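Arf-GAP with coiled-coil, ANK repeat and PH domain-containing protein 2 (Homo sapiens, PDB 6IF3) acts as a GTPase-activating protein for ARF6 and uses its ankyrin repeats, the part seen here, to interact with RAB35. Local coordinates at residues Gln77-Pro81 against Leu82-Thr86; Asp125-Thr128 against Leu129-Ala133; Asp156-Arg159 against Asp160-Gln163. All blocks are in the same frame, centred on the assembly; numbering follows the deposited sequence.

The three contacts follow one another along the chain, each a local contact where a helix begins or along one. Contact 1 opens helix 81-88 of the second annotated ankyrin repeat, contact 2 lies on helix 124-141 of the third, and contact 3 is the short helix 157-161, later in the chain than that repeat. The centres of contacts 1 and 2 are about 16 Å apart, yet Thr86 touches Ile126. The centres of contacts 2 and 3 are about 10 Å apart, and Leu129 and Leu132 pack against Ile157, Asp160 and Phe161; contacts 1 and 3 do not touch. Helix 157-161 thus lies against helix 124-141, and contacts 2 and 3 both reach a chain of another protein.

Contact 1 (Gln77-Pro81 against Leu82-Thr86); sequences QGRGP and LHHAT
Arg79 lies across the ring of His83 where the loop of the second ankyrin repeat turns into helix 81-88. Its aliphatic chain makes the main side-chain contact, a CH-pi interaction in which Arg79 CG stands 3.5 Å from the centroid of the His83 ring, only 9° off the normal. Arg79 CD continues over the same face, 3.3 Å from His83 NE2, and the guanidinium and ring planes are 19° apart. The imidazole reaches back under the arginine because His83 CG is anti to the backbone N (chi1 168°), beside its own carbonyl carbon. An alanine at His83 is likely to leave the arginine chain without the flat surface beneath it, and so freer to turn. Arg79 CB also approaches His84 NE2 at 3.5 Å.

The polar ends of these side chains are held by aspartates: Arg79 NE forms a salt bridge with Asp108, and His84 NE2 is hydrogen-bonded to Asp75. Asp108 thus holds the loop residue Arg79, and Asp75 holds His84 of the first helical turn.

Backbone bonds begin the helix itself. Gly80 is the N-cap residue, and its carbonyl O accepts from His84 N, while Pro81 O accepts from Ala85 N. Pro81, with no N-H to offer, occupies the first turn, where none is needed. A water takes a hydrogen bond from His83 N at 2.8 Å and a weak one from Gly80 N, bridging loop and helix.

Pro81 and Ala85 are buried between helices 48-55 and 91-99. One turn on, Leu82 O accepts from two donors, Thr86 N and Thr86 OG1, which come from opposite faces of the carbonyl plane, the hydroxyl at 2.9 Å.

Contact 2 (Asp125-Thr128 against Leu129-Ala133); sequences DIVT and LLRLA
Val127 and Arg131 lie side by side on one turn of helix 124-141 in the third ankyrin repeat, their side chains pointing the same way, and Val127 CG1 touches Arg131 CG at 3.8 Å. In one of two conformers the arginine chain bends at its second torsion (chi2 -116°), which sets the guanidinium with one face to Val127 CG1; this stacking is therefore not the sole arrangement.

The next two pairs repeat the side-by-side arrangement on other flanks of the helix. Ile126 CG2 meets Leu130 CD1 at 3.9 Å, methyl against methyl; Ile126 also faces helices 91-99 and 114-120. Thr128 CG2 and Leu132 CD1 are likewise 3.9 Å apart. The methyl of Thr128 is anti to the backbone N (chi1 -66° for OG1), which directs it along the helix to the leucine and turns the hydroxyl back to bond with Ala124 O. Leu129 instead rests its CG against Asp125 O at 3.4 Å, and its side chain packs on Thr91 and Cys95.

Beneath these side chains runs an unbroken ladder of alpha-helical bonds: Asp125, Ile126, Val127 and Thr128 each offer their carbonyl O to the N-H four residues on, the shortest being Arg131 N to Val127 O at 2.8 Å.

Ile126 and Leu129 thus face helix 91-99, while the surface that meets a chain of another protein is mixed: Val127 and Leu132 pack on an apolar and an aromatic side chain there. The touches along the helix are apolar, whereas the polar ends bond outward to that chain, Asp125 OD1 to a polar side chain and Arg131 NH1 to the backbone.

Contact 3 (Asp156-Arg159 against Asp160-Gln163); sequences DIFR and DFSQ
Asp156 O accepts from Asp160 N at 3.2 Å, the opening bond of the short helix 157-161. Asp156 is the N-cap residue, and its side chain completes the cap: OD1 accepts from Arg159 N at 3.1 Å, met from above the carboxylate plane. Asp156 CG is anti to the backbone N (chi1 -174°), a setting that brings OD1 to the N-H of Arg159.

The next carbonyl, Ile157 O, takes Phe161 N at 2.8 Å with a somewhat bent N-H...O angle of 143°. Beyond it the bonding loosens: Ser162 N is shared weakly between Phe158 O and Arg159 O.

The carboxylate of Asp160 finds its partners on a chain of another protein, where a basic side chain forms a salt bridge with OD1 and a polar side chain is hydrogen-bonded to the same oxygen. Ile157, buried, covers the inner side against Leu132 and helix 91-99.

The two phenylalanines meet loosely: Phe158 CD1 lies 4.3 Å from Phe161 CD2, at the edge of that ring. The hydroxyl of Ser162, placed between the backbone N and carbonyl carbon (chi1 69°), folds back on the helix, and Ser162 OG donates to Arg159 O at 2.8 Å.

Contact 1 (Gln77-Pro81 against Leu82-Thr86)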
ATOM      1  N   GLN A  77      15.538 -18.140 -14.336  1.00 18.10           N
ATOM      2  CA  GLN A  77      14.519 -18.553 -13.364  1.00 23.22           C
ATOM      3  C   GLN A  77      13.273 -17.674 -13.450  1.00 21.05           C
ATOM      4  O   GLN A  77      12.359 -17.805 -12.625  1.00 20.62           O
ATOM      5  CB  GLN A  77      15.092 -18.506 -11.939  1.00 22.61           C
ATOM      6  CG  GLN A  77      16.004 -19.714 -11.618  1.00 24.40           C
ATOM      7  CD  GLN A  77      17.423 -19.542 -12.135  1.00 29.08           C
ATOM      8  OE1 GLN A  77      17.928 -18.421 -12.227  1.00 33.07           O
ATOM      9  NE2 GLN A  77      18.080 -20.668 -12.469  1.00 28.27           N
ATOM     10  N   GLY A  78      13.256 -16.793 -14.450  1.00 17.23           N
ATOM     11  CA  GLY A  78      12.130 -15.898 -14.708  1.00 19.21           C
ATOM     12  C   GLY A  78      12.055 -14.692 -13.794  1.00 19.22           C
ATOM     13  O   GLY A  78      10.981 -14.055 -13.685  1.00 18.08           O
ATOM     14  N   ARG A  79      13.175 -14.363 -13.150  1.00 17.44           N
ATOM     15  CA  ARG A  79      13.215 -13.292 -12.156  1.00 16.22           C
ATOM     16  C   ARG A  79      13.839 -12.045 -12.746  1.00 15.19           C
ATOM     17  O   ARG A  79      15.007 -12.102 -13.163  1.00 17.24           O
ATOM     18  CB  ARG A  79      14.017 -13.736 -10.931  1.00 17.12           C
ATOM     19  CG  ARG A  79      13.407 -14.949 -10.230  1.00 18.85           C
ATOM     20  CD  ARG A  79      14.390 -15.630  -9.303  1.00 21.95           C
ATOM     21  NE  ARG A  79      13.714 -16.694  -8.567  1.00 22.12           N
ATOM     22  CZ  ARG A  79      14.303 -17.773  -8.070  1.00 26.95           C
ATOM     23  NH1 ARG A  79      15.610 -17.960  -8.245  1.00 29.60           N
ATOM     24  NH2 ARG A  79      13.579 -18.672  -7.399  1.00 26.56           N
ATOM     25  N   GLY A  80      13.111 -10.924 -12.746  1.00 15.81           N
ATOM     26  CA  GLY A  80      13.634  -9.654 -13.224  1.00 14.98           C
ATOM     27  C   GLY A  80      14.200  -8.807 -12.104  1.00 17.42           C
ATOM     28  O   GLY A  80      14.268  -9.244 -10.976  1.00 16.94           O
ATOM     29  N   PRO A  81      14.667  -7.605 -12.434  1.00 17.01           N
ATOM     30  CA  PRO A  81      15.261  -6.658 -11.486  1.00 15.94           C
ATOM     31  C   PRO A  81      14.321  -6.394 -10.307  1.00 14.89           C
ATOM     32  O   PRO A  81      14.795  -6.384  -9.163  1.00 16.52           O
ATOM     33  CB  PRO A  81      15.476  -5.408 -12.339  1.00 16.11           C
ATOM     34  CG  PRO A  81      15.779  -5.983 -13.732  1.00 15.95           C
ATOM     35  CD  PRO A  81      14.822  -7.158 -13.835  1.00 16.54           C
ATOM     36  N   LEU A  82      13.036  -6.193 -10.557  1.00 14.62           N
ATOM     37  CA  LEU A  82      12.149  -5.917  -9.439  1.00 14.62           C
ATOM     38  C   LEU A  82      12.027  -7.104  -8.476  1.00 18.76           C
ATOM     39  O   LEU A  82      12.008  -6.908  -7.268  1.00 16.85           O
ATOM     40  CB  LEU A  82      10.766  -5.509  -9.957  1.00 16.26           C
ATOM     41  CG  LEU A  82       9.698  -5.215  -8.889  1.00 15.51           C
ATOM     42  CD1 LEU A  82      10.082  -4.126  -7.904  1.00 19.45           C
ATOM     43  CD2 LEU A  82       8.342  -4.894  -9.581  1.00 18.04           C
ATOM     44  N   HIS A  83      11.938  -8.323  -8.990  1.00 15.67           N
ATOM     45  CA  HIS A  83      11.945  -9.532  -8.138  1.00 15.24           C
ATOM     46  C   HIS A  83      13.168  -9.540  -7.228  1.00 16.66           C
ATOM     47  O   HIS A  83      13.075  -9.694  -6.012  1.00 15.88           O
ATOM     48  CB  HIS A  83      11.962 -10.834  -8.975  1.00 16.21           C
ATOM     49  CG  HIS A  83      12.265 -12.070  -8.157  1.00 18.88           C
ATOM     50  ND1 HIS A  83      11.295 -12.965  -7.759  1.00 23.27           N
ATOM     51  CD2 HIS A  83      13.436 -12.545  -7.662  1.00 24.25           C
ATOM     52  CE1 HIS A  83      11.849 -13.936  -7.055  1.00 22.03           C
ATOM     53  NE2 HIS A  83      13.150 -13.703  -6.978  1.00 25.19           N
ATOM     54  N   HIS A  84      14.339  -9.367  -7.813  1.00 14.25           N
ATOM     55  CA  HIS A  84      15.550  -9.426  -7.015  1.00 12.88           C
ATOM     56  C   HIS A  84      15.667  -8.306  -5.998  1.00 15.11           C
ATOM     57  O   HIS A  84      16.135  -8.542  -4.873  1.00 17.05           O
ATOM     58  CB  HIS A  84      16.797  -9.413  -7.947  1.00 14.54           C
ATOM     59  CG  HIS A  84      16.977 -10.692  -8.705  1.00 14.71           C
ATOM     60  ND1 HIS A  84      17.334 -11.877  -8.090  1.00 17.90           N
ATOM     61  CD2 HIS A  84      16.839 -10.974 -10.025  1.00 14.20           C
ATOM     62  CE1 HIS A  84      17.422 -12.829  -9.001  1.00 21.82           C
ATOM     63  NE2 HIS A  84      17.126 -12.309 -10.177  1.00 17.55           N
ATOM     64  N   ALA A  85      15.252  -7.094  -6.372  1.00 16.07           N
ATOM     65  CA  ALA A  85      15.308  -5.985  -5.429  1.00 13.50           C
ATOM     66  C   ALA A  85      14.362  -6.231  -4.253  1.00 16.16           C
ATOM     67  O   ALA A  85      14.662  -5.891  -3.100  1.00 17.10           O
ATOM     68  CB  ALA A  85      14.953  -4.697  -6.109  1.00 14.77           C
ATOM     69  N   THR A  86      13.206  -6.839  -4.554  1.00 15.15           N
ATOM     70  CA  THR A  86      12.246  -7.172  -3.498  1.00 14.08           C
ATOM     71  C   THR A  86      12.816  -8.209  -2.538  1.00 16.40           C
ATOM     72  O   THR A  86      12.743  -8.053  -1.324  1.00 15.91           O
ATOM     73  CB  THR A  86      10.928  -7.666  -4.109  1.00 12.50           C
ATOM     74  OG1 THR A  86      10.382  -6.603  -4.888  1.00 15.86           O
ATOM     75  CG2 THR A  86       9.899  -8.051  -3.007  1.00 13.47           C
TER
HETATM   76  O   HOH W   1      10.819  -8.846 -11.554  1.00 22.68           O

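Contact 2 (Asp125-Thr128 against Leu129-Ala133)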
ATOM      1  N   ASP A 125       7.467  -1.530   4.172  1.00 18.59           N
ATOM      2  CA  ASP A 125       7.812  -0.478   3.226  1.00 16.48           C
ATOM      3  C   ASP A 125       7.661  -0.964   1.791  1.00 16.84           C
ATOM      4  O   ASP A 125       7.124  -0.239   0.946  1.00 16.51           O
ATOM      5  CB  ASP A 125       9.248   0.020   3.453  1.00 16.69           C
ATOM      6  CG  ASP A 125       9.385   0.888   4.680  1.00 21.68           C
ATOM      7  OD1 ASP A 125       8.348   1.319   5.246  1.00 22.50           O
ATOM      8  OD2 ASP A 125      10.528   1.187   5.086  1.00 22.22           O
ATOM      9  N   ILE A 126       8.144  -2.170   1.488  1.00 16.59           N
ATOM     10  CA  ILE A 126       8.085  -2.601   0.100  1.00 16.06           C
ATOM     11  C   ILE A 126       6.652  -2.988  -0.259  1.00 17.09           C
ATOM     12  O   ILE A 126       6.203  -2.720  -1.371  1.00 15.90           O
ATOM     13  CB  ILE A 126       9.086  -3.738  -0.189  1.00 17.83           C
ATOM     14  CG1 ILE A 126      10.509  -3.171  -0.067  1.00 19.61           C
ATOM     15  CG2 ILE A 126       8.912  -4.257  -1.622  1.00 17.01           C
ATOM     16  CD1 ILE A 126      11.645  -4.133  -0.472  1.00 18.61           C
ATOM     17  N   VAL A 127       5.909  -3.586   0.666  1.00 15.33           N
ATOM     18  CA  VAL A 127       4.502  -3.868   0.358  1.00 16.06           C
ATOM     19  C   VAL A 127       3.770  -2.554   0.062  1.00 16.93           C
ATOM     20  O   VAL A 127       2.953  -2.474  -0.872  1.00 15.46           O
ATOM     21  CB  VAL A 127       3.802  -4.631   1.494  1.00 16.92           C
ATOM     22  CG1 VAL A 127       2.308  -4.671   1.278  1.00 15.41           C
ATOM     23  CG2 VAL A 127       4.391  -6.061   1.621  1.00 14.29           C
ATOM     24  N   THR A 128       4.047  -1.533   0.869  1.00 17.53           N
ATOM     25  CA  THR A 128       3.404  -0.227   0.677  1.00 16.90           C
ATOM     26  C   THR A 128       3.688   0.359  -0.727  1.00 15.44           C
ATOM     27  O   THR A 128       2.753   0.785  -1.422  1.00 16.84           O
ATOM     28  CB  THR A 128       3.841   0.763   1.740  1.00 19.13           C
ATOM     29  OG1 THR A 128       3.351   0.306   3.016  1.00 18.40           O
ATOM     30  CG2 THR A 128       3.267   2.193   1.464  1.00 19.62           C
ATOM     31  N   LEU A 129       4.940   0.335  -1.164  1.00 16.52           N
ATOM     32  CA  LEU A 129       5.286   0.838  -2.506  1.00 16.78           C
ATOM     33  C   LEU A 129       4.581   0.015  -3.599  1.00 15.64           C
ATOM     34  O   LEU A 129       4.042   0.587  -4.558  1.00 15.25           O
ATOM     35  CB  LEU A 129       6.800   0.800  -2.757  1.00 17.53           C
ATOM     36  CG  LEU A 129       7.634   1.704  -1.837  1.00 20.47           C
ATOM     37  CD1 LEU A 129       9.119   1.550  -2.234  1.00 21.00           C
ATOM     38  CD2 LEU A 129       7.212   3.181  -1.931  1.00 23.04           C
ATOM     39  N   LEU A 130       4.602  -1.313  -3.476  1.00 13.84           N
ATOM     40  CA  LEU A 130       3.963  -2.168  -4.481  1.00 13.87           C
ATOM     41  C   LEU A 130       2.459  -1.916  -4.515  1.00 15.23           C
ATOM     42  O   LEU A 130       1.891  -1.812  -5.602  1.00 18.33           O
ATOM     43  CB  LEU A 130       4.233  -3.660  -4.187  1.00 15.69           C
ATOM     44  CG  LEU A 130       5.682  -4.105  -4.402  1.00 14.90           C
ATOM     45  CD1 LEU A 130       5.931  -5.513  -3.844  1.00 15.48           C
ATOM     46  CD2 LEU A 130       6.027  -4.121  -5.887  1.00 15.14           C
ATOM     47  N   ARG A 131       1.814  -1.796  -3.349  1.00 15.49           N
ATOM     48  CA  ARG A 131       0.372  -1.608  -3.315  0.56 16.09           C
ATOM     49  C   ARG A 131      -0.012  -0.228  -3.821  1.00 15.79           C
ATOM     50  O   ARG A 131      -0.988  -0.096  -4.528  1.00 18.88           O
ATOM     51  CB  ARG A 131      -0.168  -1.823  -1.901  0.56 17.91           C
ATOM     52  CG  ARG A 131      -0.038  -3.264  -1.429  0.56 20.01           C
ATOM     53  CD  ARG A 131      -1.377  -3.932  -1.186  0.56 21.14           C
ATOM     54  NE  ARG A 131      -1.242  -5.364  -0.923  0.56 23.64           N
ATOM     55  CZ  ARG A 131      -1.421  -5.932   0.268  0.56 28.50           C
ATOM     56  NH1 ARG A 131      -1.735  -5.194   1.310  0.56 28.89           N
ATOM     57  NH2 ARG A 131      -1.285  -7.242   0.416  0.56 31.79           N
ATOM     58  N   LEU A 132       0.766   0.799  -3.473  1.00 15.38           N
ATOM     59  CA  LEU A 132       0.407   2.157  -3.941  1.00 16.83           C
ATOM     60  C   LEU A 132       0.636   2.303  -5.457  1.00 13.32           C
ATOM     61  O   LEU A 132      -0.113   3.002  -6.149  1.00 17.48           O
ATOM     62  CB  LEU A 132       1.170   3.221  -3.166  1.00 19.98           C
ATOM     63  CG  LEU A 132       0.667   3.261  -1.702  1.00 21.14           C
ATOM     64  CD1 LEU A 132       1.282   4.431  -0.978  1.00 27.09           C
ATOM     65  CD2 LEU A 132      -0.890   3.276  -1.563  1.00 26.21           C
ATOM     66  N   ALA A 133       1.636   1.593  -5.984  1.00 16.65           N
ATOM     67  CA  ALA A 133       1.804   1.562  -7.445  1.00 15.37           C
ATOM     68  C   ALA A 133       0.645   0.837  -8.137  1.00 14.58           C
ATOM     69  O   ALA A 133       0.223   1.246  -9.225  1.00 17.09           O
ATOM     70  CB  ALA A 133       3.126   0.916  -7.800  1.00 15.37           C
TER

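Contact 3 (Asp156-Arg159 against Asp160-Gln163)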
ATOM      1  N   ASP A 156       2.106   9.778  -5.153  1.00 19.97           N
ATOM      2  CA  ASP A 156       3.517  10.125  -5.326  1.00 18.84           C
ATOM      3  C   ASP A 156       4.370   9.122  -4.533  1.00 20.21           C
ATOM      4  O   ASP A 156       4.667   9.357  -3.347  1.00 20.45           O
ATOM      5  CB  ASP A 156       3.730  11.555  -4.832  1.00 20.18           C
ATOM      6  CG  ASP A 156       5.139  12.095  -5.086  1.00 19.67           C
ATOM      7  OD1 ASP A 156       6.072  11.307  -5.386  1.00 19.05           O
ATOM      8  OD2 ASP A 156       5.301  13.343  -4.983  1.00 22.40           O
ATOM      9  N   ILE A 157       4.765   7.999  -5.132  1.00 18.57           N
ATOM     10  CA  ILE A 157       5.392   6.972  -4.293  1.00 18.76           C
ATOM     11  C   ILE A 157       6.830   7.387  -3.949  1.00 19.76           C
ATOM     12  O   ILE A 157       7.401   6.864  -2.980  1.00 18.30           O
ATOM     13  CB  ILE A 157       5.348   5.578  -4.926  1.00 20.92           C
ATOM     14  CG1 ILE A 157       6.116   5.555  -6.243  1.00 18.99           C
ATOM     15  CG2 ILE A 157       3.878   5.126  -5.132  1.00 21.02           C
ATOM     16  CD1 ILE A 157       6.367   4.125  -6.752  1.00 23.02           C
ATOM     17  N   PHE A 158       7.423   8.307  -4.723  1.00 18.04           N
ATOM     18  CA  PHE A 158       8.729   8.822  -4.297  1.00 16.38           C
ATOM     19  C   PHE A 158       8.608   9.532  -2.958  1.00 17.51           C
ATOM     20  O   PHE A 158       9.468   9.387  -2.075  1.00 17.64           O
ATOM     21  CB  PHE A 158       9.341   9.781  -5.309  1.00 19.96           C
ATOM     22  CG  PHE A 158      10.558  10.489  -4.772  1.00 20.36           C
ATOM     23  CD1 PHE A 158      11.770   9.817  -4.658  1.00 18.34           C
ATOM     24  CD2 PHE A 158      10.474  11.812  -4.323  1.00 20.42           C
ATOM     25  CE1 PHE A 158      12.896  10.478  -4.131  1.00 21.97           C
ATOM     26  CE2 PHE A 158      11.582  12.466  -3.792  1.00 22.32           C
ATOM     27  CZ  PHE A 158      12.804  11.791  -3.692  1.00 26.04           C
ATOM     28  N   ARG A 159       7.572  10.355  -2.823  1.00 18.99           N
ATOM     29  CA  ARG A 159       7.362  11.060  -1.573  1.00 19.16           C
ATOM     30  C   ARG A 159       7.202  10.061  -0.434  1.00 18.19           C
ATOM     31  O   ARG A 159       7.765  10.246   0.657  1.00 19.21           O
ATOM     32  CB  ARG A 159       6.122  11.957  -1.650  1.00 18.66           C
ATOM     33  CG  ARG A 159       5.998  12.874  -0.409  1.00 19.74           C
ATOM     34  CD  ARG A 159       4.785  13.744  -0.506  1.00 21.55           C
ATOM     35  NE  ARG A 159       4.780  14.785   0.513  1.00 22.53           N
ATOM     36  CZ  ARG A 159       3.861  15.741   0.581  1.00 24.34           C
ATOM     37  NH1 ARG A 159       2.874  15.746  -0.317  1.00 25.03           N
ATOM     38  NH2 ARG A 159       3.935  16.695   1.509  1.00 25.82           N
ATOM     39  N   ASP A 160       6.446   9.001  -0.685  1.00 17.03           N
ATOM     40  CA  ASP A 160       6.273   7.942   0.327  1.00 20.54           C
ATOM     41  C   ASP A 160       7.581   7.194   0.631  1.00 19.96           C
ATOM     42  O   ASP A 160       7.789   6.770   1.785  1.00 26.65           O
ATOM     43  CB  ASP A 160       5.227   6.942  -0.135  1.00 20.09           C
ATOM     44  CG  ASP A 160       3.888   7.596  -0.354  1.00 24.27           C
ATOM     45  OD1 ASP A 160       3.550   8.488   0.436  1.00 25.00           O
ATOM     46  OD2 ASP A 160       3.186   7.243  -1.313  1.00 25.56           O
ATOM     47  N   PHE A 161       8.430   7.039  -0.379  1.00 18.76           N
ATOM     48  CA  PHE A 161       9.715   6.386  -0.219  1.00 16.93           C
ATOM     49  C   PHE A 161      10.691   7.287   0.567  1.00 20.39           C
ATOM     50  O   PHE A 161      11.579   6.783   1.295  1.00 19.11           O
ATOM     51  CB  PHE A 161      10.325   6.021  -1.607  1.00 16.74           C
ATOM     52  CG  PHE A 161      11.780   5.705  -1.530  1.00 18.26           C
ATOM     53  CD1 PHE A 161      12.209   4.579  -0.845  1.00 18.54           C
ATOM     54  CD2 PHE A 161      12.739   6.592  -2.052  1.00 20.01           C
ATOM     55  CE1 PHE A 161      13.564   4.313  -0.673  1.00 20.72           C
ATOM     56  CE2 PHE A 161      14.086   6.327  -1.885  1.00 20.92           C
ATOM     57  CZ  PHE A 161      14.493   5.181  -1.214  1.00 20.97           C
ATOM     58  N   SER A 162      10.556   8.606   0.407  1.00 26.14           N
ATOM     59  CA  SER A 162      11.607   9.538   0.822  1.00 29.85           C
ATOM     60  C   SER A 162      11.990   9.447   2.310  1.00 31.91           C
ATOM     61  O   SER A 162      13.109   9.792   2.662  1.00 35.73           O
ATOM     62  CB  SER A 162      11.231  11.001   0.476  1.00 30.95           C
ATOM     63  OG  SER A 162      10.146  11.517   1.250  1.00 29.34           O
ATOM     64  N   GLN A 163      11.108   8.948   3.172  1.00 30.10           N
ATOM     65  CA  GLN A 163      11.491   8.817   4.583  1.00 37.16           C
ATOM     66  C   GLN A 163      11.616   7.363   5.028  1.00 32.75           C
ATOM     67  O   GLN A 163      11.833   7.098   6.218  1.00 39.19           O
ATOM     68  CB  GLN A 163      10.499   9.556   5.490  1.00 41.62           C
ATOM     69  CG  GLN A 163      10.441  11.055   5.266  1.00 42.59           C
ATOM     70  CD  GLN A 163      11.675  11.839   5.738  1.00 51.21           C
ATOM     71  OE1 GLN A 163      12.732  11.285   6.025  1.00 56.07           O
ATOM     72  NE2 GLN A 163      11.527  13.151   5.812  1.00 57.96           N
TER